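Local coordinates for protein extracellular ligand-binding receptor (Rhodopseudomonas palustris, PDB 4F06) that binds p-hydroxybenzoic acid as the solute-binding protein of an ABC transporter, probably delivering lignin-derived aromatic acids for uptake, at residues Glu52-Pro57 and Leu79-Asn84; Ser60-Gln65 and Ala87-Leu91. All blocks are in the same frame, centred on the assembly; numbering follows the deposited sequence.

Contact 1 of 2, residues Glu52-Pro57 and Leu79-Asn84. With PHB (p-hydroxybenzoic acid), chain B.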
loop_
_atom_site.group_PDB
_atom_site.type_symbol
_atom_site.label_atom_id
_atom_site.label_comp_id
_atom_site.label_asym_id
_atom_site.label_seq_id
_atom_site.Cartn_x
_atom_site.Cartn_y
_atom_site.Cartn_z
ATOM N N GLU A 52 -3.721 -14.531 -5.916
ATOM C CA GLU A 52 -4.933 -13.887 -5.562
ATOM C C GLU A 52 -5.779 -13.412 -6.763
ATOM O O GLU A 52 -7.038 -13.367 -6.675
ATOM C CB GLU A 52 -4.409 -12.688 -4.747
ATOM C CG GLU A 52 -5.393 -11.696 -4.323
ATOM C CD GLU A 52 -4.813 -10.590 -3.435
ATOM O OE1 GLU A 52 -3.582 -10.593 -3.091
ATOM O OE2 GLU A 52 -5.607 -9.732 -3.119
ATOM N N VAL A 53 -5.095 -13.012 -7.830
ATOM C CA VAL A 53 -5.698 -12.552 -9.126
ATOM C C VAL A 53 -6.515 -11.224 -9.081
ATOM O O VAL A 53 -6.179 -10.266 -9.785
ATOM C CB VAL A 53 -6.521 -13.664 -9.837
ATOM C CG1 VAL A 53 -6.970 -13.166 -11.226
ATOM C CG2 VAL A 53 -5.699 -14.931 -9.988
ATOM N N SER A 54 -7.582 -11.198 -8.299
ATOM C CA SER A 54 -8.558 -10.119 -8.370
ATOM C C SER A 54 -9.308 -10.100 -7.027
ATOM O O SER A 54 -9.115 -10.997 -6.212
ATOM C CB SER A 54 -9.550 -10.356 -9.535
ATOM O OG SER A 54 -10.400 -11.457 -9.249
ATOM N N PRO A 55 -10.186 -9.113 -6.826
ATOM C CA PRO A 55 -11.065 -9.125 -5.638
ATOM C C PRO A 55 -12.017 -10.340 -5.718
ATOM O O PRO A 55 -12.952 -10.359 -6.535
ATOM C CB PRO A 55 -11.809 -7.783 -5.730
ATOM C CG PRO A 55 -10.894 -6.894 -6.568
ATOM C CD PRO A 55 -10.338 -7.852 -7.601
ATOM N N ASN A 56 -11.782 -11.348 -4.884
ATOM C CA ASN A 56 -12.440 -12.639 -5.070
ATOM C C ASN A 56 -12.237 -13.335 -3.726
ATOM O O ASN A 56 -11.283 -14.120 -3.520
ATOM C CB ASN A 56 -11.797 -13.409 -6.230
ATOM C CG ASN A 56 -12.454 -14.749 -6.473
ATOM O OD1 ASN A 56 -13.180 -15.270 -5.605
ATOM N ND2 ASN A 56 -12.193 -15.321 -7.676
ATOM N N PRO A 57 -13.119 -13.008 -2.770
ATOM C CA PRO A 57 -12.875 -13.447 -1.392
ATOM C C PRO A 57 -12.778 -14.955 -1.196
ATOM O O PRO A 57 -11.902 -15.418 -0.520
ATOM C CB PRO A 57 -14.097 -12.827 -0.642
ATOM C CG PRO A 57 -14.455 -11.584 -1.433
ATOM C CD PRO A 57 -14.208 -11.996 -2.859
ATOM N N LEU A 79 -1.645 -10.196 0.390
ATOM C CA LEU A 79 -3.042 -9.709 0.283
ATOM C C LEU A 79 -3.081 -8.312 -0.295
ATOM O O LEU A 79 -3.049 -7.290 0.430
ATOM C CB LEU A 79 -3.859 -9.856 1.593
ATOM C CG LEU A 79 -4.146 -11.286 2.078
ATOM C CD1 LEU A 79 -5.005 -12.034 1.044
ATOM C CD2 LEU A 79 -2.910 -12.073 2.492
ATOM N N TYR A 80 -3.160 -8.258 -1.618
ATOM C CA TYR A 80 -3.229 -6.976 -2.295
ATOM C C TYR A 80 -4.568 -6.244 -2.002
ATOM O O TYR A 80 -4.573 -5.051 -1.655
ATOM C CB TYR A 80 -3.060 -7.172 -3.804
ATOM C CG TYR A 80 -2.815 -5.884 -4.550
ATOM C CD1 TYR A 80 -1.675 -5.117 -4.278
ATOM C CD2 TYR A 80 -3.728 -5.420 -5.515
ATOM C CE1 TYR A 80 -1.456 -3.907 -4.942
ATOM C CE2 TYR A 80 -3.502 -4.233 -6.225
ATOM C CZ TYR A 80 -2.374 -3.480 -5.920
ATOM O OH TYR A 80 -2.099 -2.267 -6.531
ATOM N N PHE A 81 -5.695 -6.961 -2.167
ATOM C CA PHE A 81 -7.000 -6.327 -2.066
ATOM C C PHE A 81 -7.643 -6.489 -0.687
ATOM O O PHE A 81 -7.676 -7.602 -0.133
ATOM C CB PHE A 81 -7.946 -6.905 -3.135
ATOM C CG PHE A 81 -7.564 -6.531 -4.567
ATOM C CD1 PHE A 81 -7.737 -5.216 -4.986
ATOM C CD2 PHE A 81 -7.075 -7.477 -5.453
ATOM C CE1 PHE A 81 -7.422 -4.844 -6.283
ATOM C CE2 PHE A 81 -6.764 -7.101 -6.761
ATOM C CZ PHE A 81 -6.951 -5.782 -7.187
ATOM N N THR A 82 -8.248 -5.410 -0.253
ATOM C CA THR A 82 -8.995 -5.446 1.020
ATOM C C THR A 82 -9.980 -6.618 1.154
ATOM O O THR A 82 -9.947 -7.302 2.156
ATOM C CB THR A 82 -9.685 -4.091 1.261
ATOM O OG1 THR A 82 -8.735 -3.133 1.701
ATOM C CG2 THR A 82 -10.789 -4.177 2.316
ATOM N N PRO A 83 -10.888 -6.841 0.181
ATOM C CA PRO A 83 -11.867 -7.927 0.353
ATOM C C PRO A 83 -11.225 -9.285 0.502
ATOM O O PRO A 83 -11.784 -10.183 1.119
ATOM C CB PRO A 83 -12.777 -7.820 -0.905
ATOM C CG PRO A 83 -11.990 -6.945 -1.870
ATOM C CD PRO A 83 -11.246 -5.987 -0.971
ATOM N N ASN A 84 -10.065 -9.473 -0.095
ATOM C CA ASN A 84 -9.350 -10.739 0.048
ATOM C C ASN A 84 -8.747 -10.894 1.422
ATOM O O ASN A 84 -8.882 -11.954 2.057
ATOM C CB ASN A 84 -8.309 -10.876 -1.068
ATOM C CG ASN A 84 -8.957 -10.947 -2.440
ATOM O OD1 ASN A 84 -10.138 -11.376 -2.586
ATOM N ND2 ASN A 84 -8.187 -10.607 -3.481
HETATM C "C1'" PHB B . -6.854 -2.408 -1.171
HETATM O "O1'" PHB B . -6.854 -2.259 0.059
HETATM O "O2'" PHB B . -7.718 -3.129 -1.778
HETATM C C1 PHB B . -5.831 -1.659 -1.966
HETATM C C2 PHB B . -5.269 -0.473 -1.458
HETATM C C3 PHB B . -4.367 0.245 -2.207
HETATM C C4 PHB B . -4.030 -0.168 -3.478
HETATM C C5 PHB B . -4.577 -1.324 -3.997
HETATM C C6 PHB B . -5.488 -2.072 -3.263
HETATM O O4 PHB B . -3.189 0.527 -4.270
#

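Contact 2 of 2, residues Ser60-Gln65 and Ala87-Leu91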
loop_
_atom_site.group_PDB
_atom_site.type_symbol
_atom_site.label_atom_id
_atom_site.label_comp_id
_atom_site.label_asym_id
_atom_site.label_seq_id
_atom_site.Cartn_x
_atom_site.Cartn_y
_atom_site.Cartn_z
ATOM N N SER A 60 -9.411 -16.322 -2.235
ATOM C CA SER A 60 -8.310 -16.087 -1.284
ATOM C C SER A 60 -8.467 -16.887 0.007
ATOM O O SER A 60 -7.477 -17.399 0.526
ATOM C CB SER A 60 -8.173 -14.612 -0.960
ATOM O OG SER A 60 -7.409 -13.929 -1.979
ATOM N N LYS A 61 -9.715 -17.065 0.465
ATOM C CA LYS A 61 -9.955 -17.940 1.601
ATOM C C LYS A 61 -9.449 -19.360 1.319
ATOM O O LYS A 61 -8.757 -19.973 2.132
ATOM C CB LYS A 61 -11.441 -17.931 1.980
ATOM C CG LYS A 61 -11.752 -18.690 3.253
ATOM C CD LYS A 61 -13.249 -18.661 3.563
ATOM C CE LYS A 61 -13.571 -19.452 4.810
ATOM N NZ LYS A 61 -15.044 -19.498 5.015
ATOM N N ALA A 62 -9.791 -19.882 0.124
ATOM C CA ALA A 62 -9.390 -21.233 -0.233
ATOM C C ALA A 62 -7.872 -21.331 -0.354
ATOM O O ALA A 62 -7.286 -22.331 0.063
ATOM C CB ALA A 62 -10.086 -21.666 -1.512
ATOM N N LEU A 63 -7.212 -20.313 -0.914
ATOM C CA LEU A 63 -5.751 -20.375 -1.013
ATOM C C LEU A 63 -5.135 -20.409 0.382
ATOM O O LEU A 63 -4.180 -21.162 0.608
ATOM C CB LEU A 63 -5.225 -19.144 -1.755
ATOM C CG LEU A 63 -5.537 -19.054 -3.261
ATOM C CD1 LEU A 63 -5.102 -17.677 -3.756
ATOM C CD2 LEU A 63 -4.909 -20.179 -4.048
ATOM N N ALA A 64 -5.654 -19.586 1.287
ATOM C CA ALA A 64 -5.111 -19.584 2.653
ATOM C C ALA A 64 -5.284 -20.940 3.332
ATOM O O ALA A 64 -4.369 -21.429 4.002
ATOM C CB ALA A 64 -5.769 -18.462 3.434
ATOM N N GLN A 65 -6.482 -21.515 3.170
ATOM C CA GLN A 65 -6.733 -22.817 3.794
ATOM C C GLN A 65 -5.821 -23.888 3.192
ATOM O O GLN A 65 -5.324 -24.731 3.936
ATOM C CB GLN A 65 -8.206 -23.206 3.639
ATOM C CG GLN A 65 -9.075 -22.311 4.489
ATOM C CD GLN A 65 -10.550 -22.497 4.282
ATOM O OE1 GLN A 65 -10.996 -22.896 3.194
ATOM N NE2 GLN A 65 -11.329 -22.234 5.350
ATOM N N ALA A 87 -11.489 -11.793 3.866
ATOM C CA ALA A 87 -11.925 -13.186 3.793
ATOM C C ALA A 87 -11.009 -14.106 4.591
ATOM O O ALA A 87 -11.469 -15.096 5.159
ATOM C CB ALA A 87 -11.983 -13.618 2.326
ATOM N N VAL A 88 -9.724 -13.782 4.640
ATOM C CA VAL A 88 -8.739 -14.649 5.305
ATOM C C VAL A 88 -8.694 -14.368 6.820
ATOM O O VAL A 88 -8.518 -15.286 7.616
ATOM C CB VAL A 88 -7.343 -14.459 4.661
ATOM C CG1 VAL A 88 -6.298 -15.247 5.425
ATOM C CG2 VAL A 88 -7.408 -14.909 3.213
ATOM N N ALA A 89 -8.907 -13.103 7.219
ATOM C CA ALA A 89 -8.760 -12.689 8.629
ATOM C C ALA A 89 -9.450 -13.603 9.667
ATOM O O ALA A 89 -8.816 -13.949 10.666
ATOM C CB ALA A 89 -9.247 -11.260 8.775
ATOM N N PRO A 90 -10.730 -13.983 9.450
ATOM C CA PRO A 90 -11.446 -14.737 10.513
ATOM C C PRO A 90 -10.853 -16.162 10.680
ATOM O O PRO A 90 -11.168 -16.809 11.680
ATOM C CB PRO A 90 -12.952 -14.692 10.103
ATOM C CG PRO A 90 -12.929 -14.310 8.679
ATOM C CD PRO A 90 -11.655 -13.604 8.350
ATOM N N LEU A 91 -9.997 -16.679 9.774
ATOM C CA LEU A 91 -9.427 -18.055 9.818
ATOM C C LEU A 91 -8.289 -18.132 10.814
ATOM O O LEU A 91 -7.927 -19.210 11.279
ATOM C CB LEU A 91 -8.857 -18.515 8.380
ATOM C CG LEU A 91 -9.766 -18.400 7.187
ATOM C CD1 LEU A 91 -8.951 -18.783 6.001
ATOM C CD2 LEU A 91 -10.917 -19.370 7.390
#

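Contact 1 of 2, residues Glu52-Pro57 and Leu79-Asn84
This is a polar contact between the loop after strand 43-51 and the turn that leads from strand 75-78 into helix 82-88, with the Glu52 carboxylate and the Asn84 amide as its hubs. Glu52 has CG anti to the backbone N (chi1 174°) and stays extended beyond it, which carries the carboxylate across to the other turn. There it grips two successive amides through the syn lone pairs of its oxygens: Tyr80 N gives to Glu52 OE1 at 2.8 Å and Phe81 N to Glu52 OE2 at 2.9 Å. OE2 of Glu52 takes a second donor on its anti side, Asn84 ND2, over a nearly straight 2.7 Å bond. The two flat groups are turned 70° against each other. Asn84 ND2 also reaches Ser54 O, lying above that carbonyl's plane, while on the other branch Asn84 OD1 accepts Asn56 N at 2.8 Å on an in-plane lone pair. All three bonds hold the amide's rotation. With an alanine in place of Glu52, the amides of Tyr80 and Phe81 would probably lose their buried acceptor and the Asn84 amide one of its mates. Farther out, Pro55 sets CG over one face of the Phe81 ring, 3.8 Å from its centroid, in a CH-pi contact; Tyr80 CD2 covers the opposite face. Pro55 CB touches Pro83 CG, and Pro57 packs its CG on Pro83 CB. The helix start held in this way binds the ligand directly: Thr82 N donates to O2' of p-hydroxybenzoic acid at 2.8 Å. Thr82 OG1 donates to its O1' at 2.6 Å. A helix start turned to a ligand carboxylate is consistent with the ligand pocket of a leucine-binding-family periplasmic receptor.

Contact 2 of 2, residues Ser60-Gln65 and Ala87-Leu91
Ala64 and Val88 meet where helix 57-69 runs beside the C-terminal part of helix 82-88 and the residues leading on to Leu91, an apolar contact with a snug inner side and a looser outer one. On the inside the methyl of Ala64 sits against both branches of Val88, with Val88 CG1 at 3.8 Å from Ala64 CB and CG2 only slightly farther. With CG1 anti to the backbone N (chi1 175°), Val88 turns its other methyl, CG2, to the backbone of Ser60, 3.7 Å from Ser60 O. With Ser60, Ala64 and Ala87 small, the backbones come close: the CA atoms of Lys61 and Val88 are 5.1 Å apart. Ser60 and Ala64 also rest on Ile11 of strand 5-12, which places this inner edge against the sheet.

Toward solvent the contact is carried by long, exposed chains draped round Leu91. Leu91 CD1 lies 3.8 Å from Gln65 CG and 3.9 Å from Lys61 CG, and approaches the Ala64 methyl more loosely. Leu91 CD2 meets the outer parts of the same chains, with Lys61 CE at 3.7 Å and the amide nitrogen NE2 of Gln65 at 3.5 Å. Lys61, fully extended, crosses Leu91 obliquely, whereas Gln65 crosses it at about a right angle. At the start of segment 87-91, Ala87 CB and Lys61 CB stand 4.4 Å apart.

Shape and hydrophobic burial therefore do the work between these two segments: lysine and glutamine cover a leucine largely with their aliphatic carbons, the glutamine also with its amide nitrogen, and neither forms a hydrogen bond or salt bridge across to 87-91.

In the fold
From the N terminus, strand 5-12 comes first and then lies in the sheet between strands 43-51 and 75-78. The chain leaves strand 43-51 through 52-57, runs along helix 57-69 past 60-65, returns on strand 75-78 and turns through 79-84 into helix 82-88 and on to 87-91. Contact 1 closes the loop from 52-57 to 79-84; contact 2 closes the loop from 60-65 to 87-91, which starts inside that of contact 1 and ends beyond it, so the two cross. Together they tie two successive strand-to-helix units side by side, contact 1 at the ligand-facing turns and contact 2 farther along the helices. They meet where Ser60 OG lies 3.3 Å from Asn84 CB.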